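Local coordinates for protein CofB (Escherichia coli, PDB 5AX6) that serves as the homotrimeric minor pilin of the CFA/III type IVb pilus of enterotoxigenic bacteria, with a probable role in pilus assembly, at residues I139-F148 and Y221-P229. Numbering follows the deposited sequence.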
ATOM      1  N   ILE A 139      19.073 -12.440 -29.531  1.00 17.28           N
ATOM      2  CA  ILE A 139      19.029 -13.886 -29.404  1.00 17.81           C
ATOM      3  C   ILE A 139      17.590 -14.328 -29.171  1.00 16.38           C
ATOM      4  O   ILE A 139      16.958 -13.910 -28.191  1.00 21.26           O
ATOM      5  CB  ILE A 139      19.930 -14.361 -28.240  1.00 14.45           C
ATOM      6  CG1 ILE A 139      21.408 -14.062 -28.551  1.00 20.10           C
ATOM      7  CG2 ILE A 139      19.702 -15.841 -27.956  1.00 17.12           C
ATOM      8  CD1 ILE A 139      22.331 -14.109 -27.305  1.00 18.72           C
ATOM      9  N   GLU A 140      17.060 -15.161 -30.057  1.00 18.00           N
ATOM     10  CA  GLU A 140      15.648 -15.515 -29.954  1.00 21.97           C
ATOM     11  C   GLU A 140      15.430 -16.872 -29.327  1.00 20.45           C
ATOM     12  O   GLU A 140      14.299 -17.247 -28.992  1.00 16.72           O
ATOM     13  CB  GLU A 140      14.976 -15.466 -31.335  1.00 26.27           C
ATOM     14  CG  GLU A 140      15.417 -16.535 -32.309  1.00 27.40           C
ATOM     15  CD  GLU A 140      14.691 -16.412 -33.648  1.00 41.10           C
ATOM     16  OE1 GLU A 140      14.683 -15.300 -34.220  1.00 41.53           O
ATOM     17  OE2 GLU A 140      14.114 -17.419 -34.112  1.00 41.61           O
ATOM     18  N   ARG A 141      16.507 -17.625 -29.166  1.00 17.50           N
ATOM     19  CA  ARG A 141      16.399 -18.919 -28.509  1.00 20.68           C
ATOM     20  C   ARG A 141      17.746 -19.300 -27.923  1.00 20.80           C
ATOM     21  O   ARG A 141      18.776 -19.006 -28.529  1.00 19.34           O
ATOM     22  CB  ARG A 141      15.930 -20.003 -29.497  1.00 18.74           C
ATOM     23  CG  ARG A 141      15.388 -21.252 -28.805  1.00 20.94           C
ATOM     24  CD  ARG A 141      14.896 -22.281 -29.810  1.00 22.67           C
ATOM     25  NE  ARG A 141      15.989 -22.995 -30.471  1.00 19.34           N
ATOM     26  CZ  ARG A 141      16.192 -23.007 -31.786  1.00 25.77           C
ATOM     27  NH1 ARG A 141      15.396 -22.321 -32.598  1.00 20.71           N
ATOM     28  NH2 ARG A 141      17.202 -23.701 -32.289  1.00 20.19           N
ATOM     29  N   VAL A 142      17.737 -19.946 -26.758  1.00 18.26           N
ATOM     30  CA  VAL A 142      18.973 -20.473 -26.186  1.00 16.67           C
ATOM     31  C   VAL A 142      18.859 -21.979 -26.063  1.00 19.19           C
ATOM     32  O   VAL A 142      17.980 -22.488 -25.370  1.00 17.45           O
ATOM     33  CB  VAL A 142      19.290 -19.862 -24.792  1.00 23.32           C
ATOM     34  CG1 VAL A 142      20.648 -20.362 -24.292  1.00 19.66           C
ATOM     35  CG2 VAL A 142      19.276 -18.338 -24.853  1.00 18.83           C
ATOM     36  N   ASP A 143      19.747 -22.692 -26.749  1.00 18.91           N
ATOM     37  CA  ASP A 143      19.759 -24.150 -26.703  1.00 16.09           C
ATOM     38  C   ASP A 143      20.886 -24.651 -25.810  1.00 18.82           C
ATOM     39  O   ASP A 143      22.010 -24.180 -25.922  1.00 19.44           O
ATOM     40  CB  ASP A 143      19.939 -24.741 -28.109  1.00 16.20           C
ATOM     41  CG  ASP A 143      18.724 -24.536 -29.004  1.00 22.25           C
ATOM     42  OD1 ASP A 143      17.609 -24.296 -28.478  1.00 21.00           O
ATOM     43  OD2 ASP A 143      18.890 -24.644 -30.242  1.00 21.84           O
ATOM     44  N   PHE A 144      20.577 -25.626 -24.962  1.00 16.42           N
ATOM     45  CA  PHE A 144      21.558 -26.273 -24.101  1.00 16.98           C
ATOM     46  C   PHE A 144      21.656 -27.744 -24.485  1.00 17.52           C
ATOM     47  O   PHE A 144      20.659 -28.462 -24.431  1.00 21.64           O
ATOM     48  CB  PHE A 144      21.163 -26.144 -22.624  1.00 15.88           C
ATOM     49  CG  PHE A 144      21.110 -24.730 -22.131  1.00 21.16           C
ATOM     50  CD1 PHE A 144      22.214 -24.153 -21.508  1.00 20.89           C
ATOM     51  CD2 PHE A 144      19.956 -23.974 -22.288  1.00 21.77           C
ATOM     52  CE1 PHE A 144      22.173 -22.834 -21.056  1.00 19.18           C
ATOM     53  CE2 PHE A 144      19.896 -22.672 -21.832  1.00 19.17           C
ATOM     54  CZ  PHE A 144      21.008 -22.095 -21.213  1.00 16.91           C
ATOM     55  N   ILE A 145      22.841 -28.180 -24.891  1.00 18.74           N
ATOM     56  CA  ILE A 145      23.056 -29.583 -25.232  1.00 19.77           C
ATOM     57  C   ILE A 145      23.614 -30.263 -23.999  1.00 22.73           C
ATOM     58  O   ILE A 145      24.675 -29.883 -23.499  1.00 21.36           O
ATOM     59  CB  ILE A 145      24.016 -29.762 -26.434  1.00 20.81           C
ATOM     60  CG1 ILE A 145      23.331 -29.331 -27.737  1.00 25.19           C
ATOM     61  CG2 ILE A 145      24.470 -31.212 -26.562  1.00 25.12           C
ATOM     62  CD1 ILE A 145      23.128 -27.835 -27.852  1.00 33.16           C
ATOM     63  N   LEU A 146      22.862 -31.228 -23.488  1.00 20.37           N
ATOM     64  CA  LEU A 146      23.254 -31.966 -22.292  1.00 22.66           C
ATOM     65  C   LEU A 146      23.773 -33.333 -22.687  1.00 25.60           C
ATOM     66  O   LEU A 146      23.076 -34.082 -23.365  1.00 28.64           O
ATOM     67  CB  LEU A 146      22.073 -32.117 -21.333  1.00 28.18           C
ATOM     68  CG  LEU A 146      21.771 -30.943 -20.400  1.00 29.64           C
ATOM     69  CD1 LEU A 146      21.801 -29.646 -21.169  1.00 31.79           C
ATOM     70  CD2 LEU A 146      20.417 -31.152 -19.723  1.00 36.30           C
ATOM     71  N   THR A 147      24.997 -33.648 -22.274  1.00 27.64           N
ATOM     72  CA  THR A 147      25.584 -34.937 -22.605  1.00 27.38           C
ATOM     73  C   THR A 147      25.283 -35.973 -21.519  1.00 36.69           C
ATOM     74  O   THR A 147      25.352 -35.683 -20.319  1.00 32.58           O
ATOM     75  CB  THR A 147      27.098 -34.815 -22.821  1.00 31.80           C
ATOM     76  OG1 THR A 147      27.630 -36.091 -23.188  1.00 42.73           O
ATOM     77  CG2 THR A 147      27.789 -34.308 -21.554  1.00 30.13           C
ATOM     78  N   PHE A 148      24.907 -37.168 -21.969  1.00 38.77           N
ATOM     79  CA  PHE A 148      24.701 -38.336 -21.120  1.00 44.53           C
ATOM     80  C   PHE A 148      25.998 -39.114 -20.987  1.00 50.27           C
ATOM     81  O   PHE A 148      26.572 -39.535 -21.991  1.00 49.79           O
ATOM     82  CB  PHE A 148      23.649 -39.271 -21.716  1.00 47.37           C
ATOM     83  CG  PHE A 148      22.236 -38.958 -21.333  1.00 49.62           C
ATOM     84  CD1 PHE A 148      21.812 -39.087 -20.023  1.00 56.80           C
ATOM     85  CD2 PHE A 148      21.302 -38.614 -22.304  1.00 52.55           C
ATOM     86  CE1 PHE A 148      20.490 -38.828 -19.680  1.00 61.92           C
ATOM     87  CE2 PHE A 148      19.982 -38.359 -21.970  1.00 50.39           C
ATOM     88  CZ  PHE A 148      19.577 -38.464 -20.655  1.00 56.26           C
ATOM     89  N   TYR A 221      24.420 -40.318 -26.919  1.00 30.21           N
ATOM     90  CA  TYR A 221      23.211 -39.507 -26.978  1.00 26.30           C
ATOM     91  C   TYR A 221      23.208 -38.373 -25.965  1.00 30.43           C
ATOM     92  O   TYR A 221      23.965 -38.375 -24.993  1.00 30.93           O
ATOM     93  CB  TYR A 221      21.979 -40.382 -26.778  1.00 25.94           C
ATOM     94  CG  TYR A 221      21.712 -41.287 -27.956  1.00 33.00           C
ATOM     95  CD1 TYR A 221      21.032 -40.815 -29.072  1.00 27.24           C
ATOM     96  CD2 TYR A 221      22.148 -42.612 -27.962  1.00 34.11           C
ATOM     97  CE1 TYR A 221      20.784 -41.633 -30.160  1.00 29.58           C
ATOM     98  CE2 TYR A 221      21.906 -43.443 -29.059  1.00 30.07           C
ATOM     99  CZ  TYR A 221      21.221 -42.947 -30.145  1.00 39.76           C
ATOM    100  OH  TYR A 221      20.972 -43.752 -31.228  1.00 39.43           O
ATOM    101  N   GLY A 222      22.346 -37.396 -26.214  1.00 29.06           N
ATOM    102  CA  GLY A 222      22.183 -36.272 -25.317  1.00 25.36           C
ATOM    103  C   GLY A 222      20.811 -35.677 -25.527  1.00 26.59           C
ATOM    104  O   GLY A 222      20.032 -36.175 -26.339  1.00 23.43           O
ATOM    105  N   LEU A 223      20.508 -34.623 -24.779  1.00 24.15           N
ATOM    106  CA  LEU A 223      19.258 -33.897 -24.939  1.00 24.29           C
ATOM    107  C   LEU A 223      19.566 -32.444 -25.224  1.00 24.85           C
ATOM    108  O   LEU A 223      20.445 -31.855 -24.592  1.00 25.78           O
ATOM    109  CB  LEU A 223      18.384 -33.989 -23.686  1.00 26.09           C
ATOM    110  CG  LEU A 223      17.832 -35.356 -23.280  1.00 27.07           C
ATOM    111  CD1 LEU A 223      17.228 -35.246 -21.881  1.00 32.65           C
ATOM    112  CD2 LEU A 223      16.797 -35.834 -24.286  1.00 32.09           C
ATOM    113  N   ARG A 224      18.844 -31.865 -26.170  1.00 21.27           N
ATOM    114  CA  ARG A 224      18.928 -30.431 -26.377  1.00 20.08           C
ATOM    115  C   ARG A 224      17.708 -29.776 -25.744  1.00 23.29           C
ATOM    116  O   ARG A 224      16.572 -30.064 -26.127  1.00 18.83           O
ATOM    117  CB  ARG A 224      19.013 -30.097 -27.868  1.00 19.41           C
ATOM    118  CG  ARG A 224      19.225 -28.612 -28.135  1.00 22.21           C
ATOM    119  CD  ARG A 224      19.165 -28.294 -29.612  1.00 23.53           C
ATOM    120  NE  ARG A 224      17.833 -28.502 -30.174  1.00 22.33           N
ATOM    121  CZ  ARG A 224      17.522 -28.233 -31.439  1.00 21.78           C
ATOM    122  NH1 ARG A 224      18.452 -27.752 -32.253  1.00 16.67           N
ATOM    123  NH2 ARG A 224      16.294 -28.455 -31.888  1.00 21.85           N
ATOM    124  N   LEU A 225      17.940 -28.919 -24.751  1.00 20.12           N
ATOM    125  CA  LEU A 225      16.855 -28.193 -24.113  1.00 20.64           C
ATOM    126  C   LEU A 225      16.817 -26.781 -24.668  1.00 23.25           C
ATOM    127  O   LEU A 225      17.826 -26.072 -24.605  1.00 19.76           O
ATOM    128  CB  LEU A 225      17.035 -28.141 -22.589  1.00 21.80           C
ATOM    129  CG  LEU A 225      17.275 -29.443 -21.830  1.00 26.89           C
ATOM    130  CD1 LEU A 225      17.522 -29.140 -20.350  1.00 26.13           C
ATOM    131  CD2 LEU A 225      16.073 -30.355 -21.985  1.00 29.80           C
ATOM    132  N   SER A 226      15.668 -26.374 -25.211  1.00 21.95           N
ATOM    133  CA  SER A 226      15.526 -25.043 -25.806  1.00 17.90           C
ATOM    134  C   SER A 226      14.734 -24.123 -24.894  1.00 17.86           C
ATOM    135  O   SER A 226      13.649 -24.487 -24.447  1.00 20.11           O
ATOM    136  CB  SER A 226      14.823 -25.116 -27.167  1.00 21.69           C
ATOM    137  OG  SER A 226      15.562 -25.904 -28.082  1.00 23.40           O
ATOM    138  N   ILE A 227      15.276 -22.937 -24.637  1.00 18.39           N
ATOM    139  CA  ILE A 227      14.585 -21.931 -23.826  1.00 19.78           C
ATOM    140  C   ILE A 227      14.339 -20.669 -24.637  1.00 20.88           C
ATOM    141  O   ILE A 227      15.241 -20.177 -25.319  1.00 18.49           O
ATOM    142  CB  ILE A 227      15.386 -21.534 -22.575  1.00 19.71           C
ATOM    143  CG1 ILE A 227      15.956 -22.765 -21.867  1.00 25.66           C
ATOM    144  CG2 ILE A 227      14.526 -20.644 -21.663  1.00 21.49           C
ATOM    145  CD1 ILE A 227      14.944 -23.554 -21.060  1.00 26.66           C
ATOM    146  N   ASP A 228      13.122 -20.142 -24.561  1.00 18.95           N
ATOM    147  CA  ASP A 228      12.799 -18.847 -25.159  1.00 17.98           C
ATOM    148  C   ASP A 228      13.116 -17.760 -24.138  1.00 19.59           C
ATOM    149  O   ASP A 228      12.399 -17.635 -23.153  1.00 19.81           O
ATOM    150  CB  ASP A 228      11.308 -18.805 -25.554  1.00 17.79           C
ATOM    151  CG  ASP A 228      10.888 -17.486 -26.188  1.00 27.68           C
ATOM    152  OD1 ASP A 228      11.696 -16.528 -26.235  1.00 23.37           O
ATOM    153  OD2 ASP A 228       9.719 -17.409 -26.633  1.00 25.35           O
ATOM    154  N   PRO A 229      14.188 -16.972 -24.356  1.00 17.96           N
ATOM    155  CA  PRO A 229      14.545 -16.000 -23.310  1.00 17.59           C
ATOM    156  C   PRO A 229      13.512 -14.899 -23.144  1.00 18.89           C
ATOM    157  O   PRO A 229      13.558 -14.184 -22.141  1.00 20.00           O
ATOM    158  CB  PRO A 229      15.870 -15.412 -23.816  1.00 21.65           C
ATOM    159  CG  PRO A 229      15.777 -15.554 -25.311  1.00 22.83           C
ATOM    160  CD  PRO A 229      15.077 -16.868 -25.526  1.00 18.16           C
TER
HETATM  161  O   HOH W   1      12.095 -15.543 -28.560  1.00 27.38           O
HETATM  162  O   HOH W   2      20.877 -25.928 -31.548  1.00 21.58           O
HETATM  163  O   HOH W   3      26.553 -38.600 -24.436  1.00 42.64           O
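Central strands of the antiparallel sheet in the pilin domain meet here: 141-148 pairs with 221-227, Val-142 lying opposite Ile-227, Phe-144 opposite Leu-225 and Leu-146 opposite Leu-223. Each of these hydrogen-bonded pairs is closed by two N-H...O bonds, and the strand directions differ by 161°. Where Phe-148 meets Tyr-221 the ladder slackens, Phe-148 N reaching Tyr-221 O only weakly at 3.4 Å. The two faces differ in chemistry. On one, Phe-144, Leu-146, Leu-225 and Ile-227 are apolar: Leu-146 CD2 meets Leu-225 CD1 at 3.6 Å, the two side chains at about a right angle, and Ile-227 CG1 touches the edge of the Phe-144 ring at CE2 (3.9 Å). Ile-18 and Val-22 of helix 4-25 pack on this side, as expected for the N-terminal helix of a pilin fold.

The other face carries a buried charge network. Arg-141, bent at chi3 (76°), brings its guanidinium side-on to Asp-143, NE bonding OD1 and NH2 bonding OD2 (2.8 Å). From the opposite face of the carboxylate, Ser-226 OG donates to Asp-143 OD1 at 2.6 Å, 49° out of the plane. Arg-224 NH1 lies 3.7 Å from Asp-143 OD2, a long salt bridge without a directed N-H; water 2 probably links these same two atoms, while Arg-224 NH2 bonds Leu-63 O and its guanidinium makes a cation-pi contact with Tyr-181. Replacing Asp-143 by an alanine is likely to leave Arg-141 and Arg-224, whose NH2 and NH1 are 4.2 Å apart, without the negative charge they share, and Ser-226 OG without its acceptor. Three directed bonds, two on OD1 and one on OD2, would resist turning of the carboxylate, and its single charge probably offsets only part of that of the two arginines.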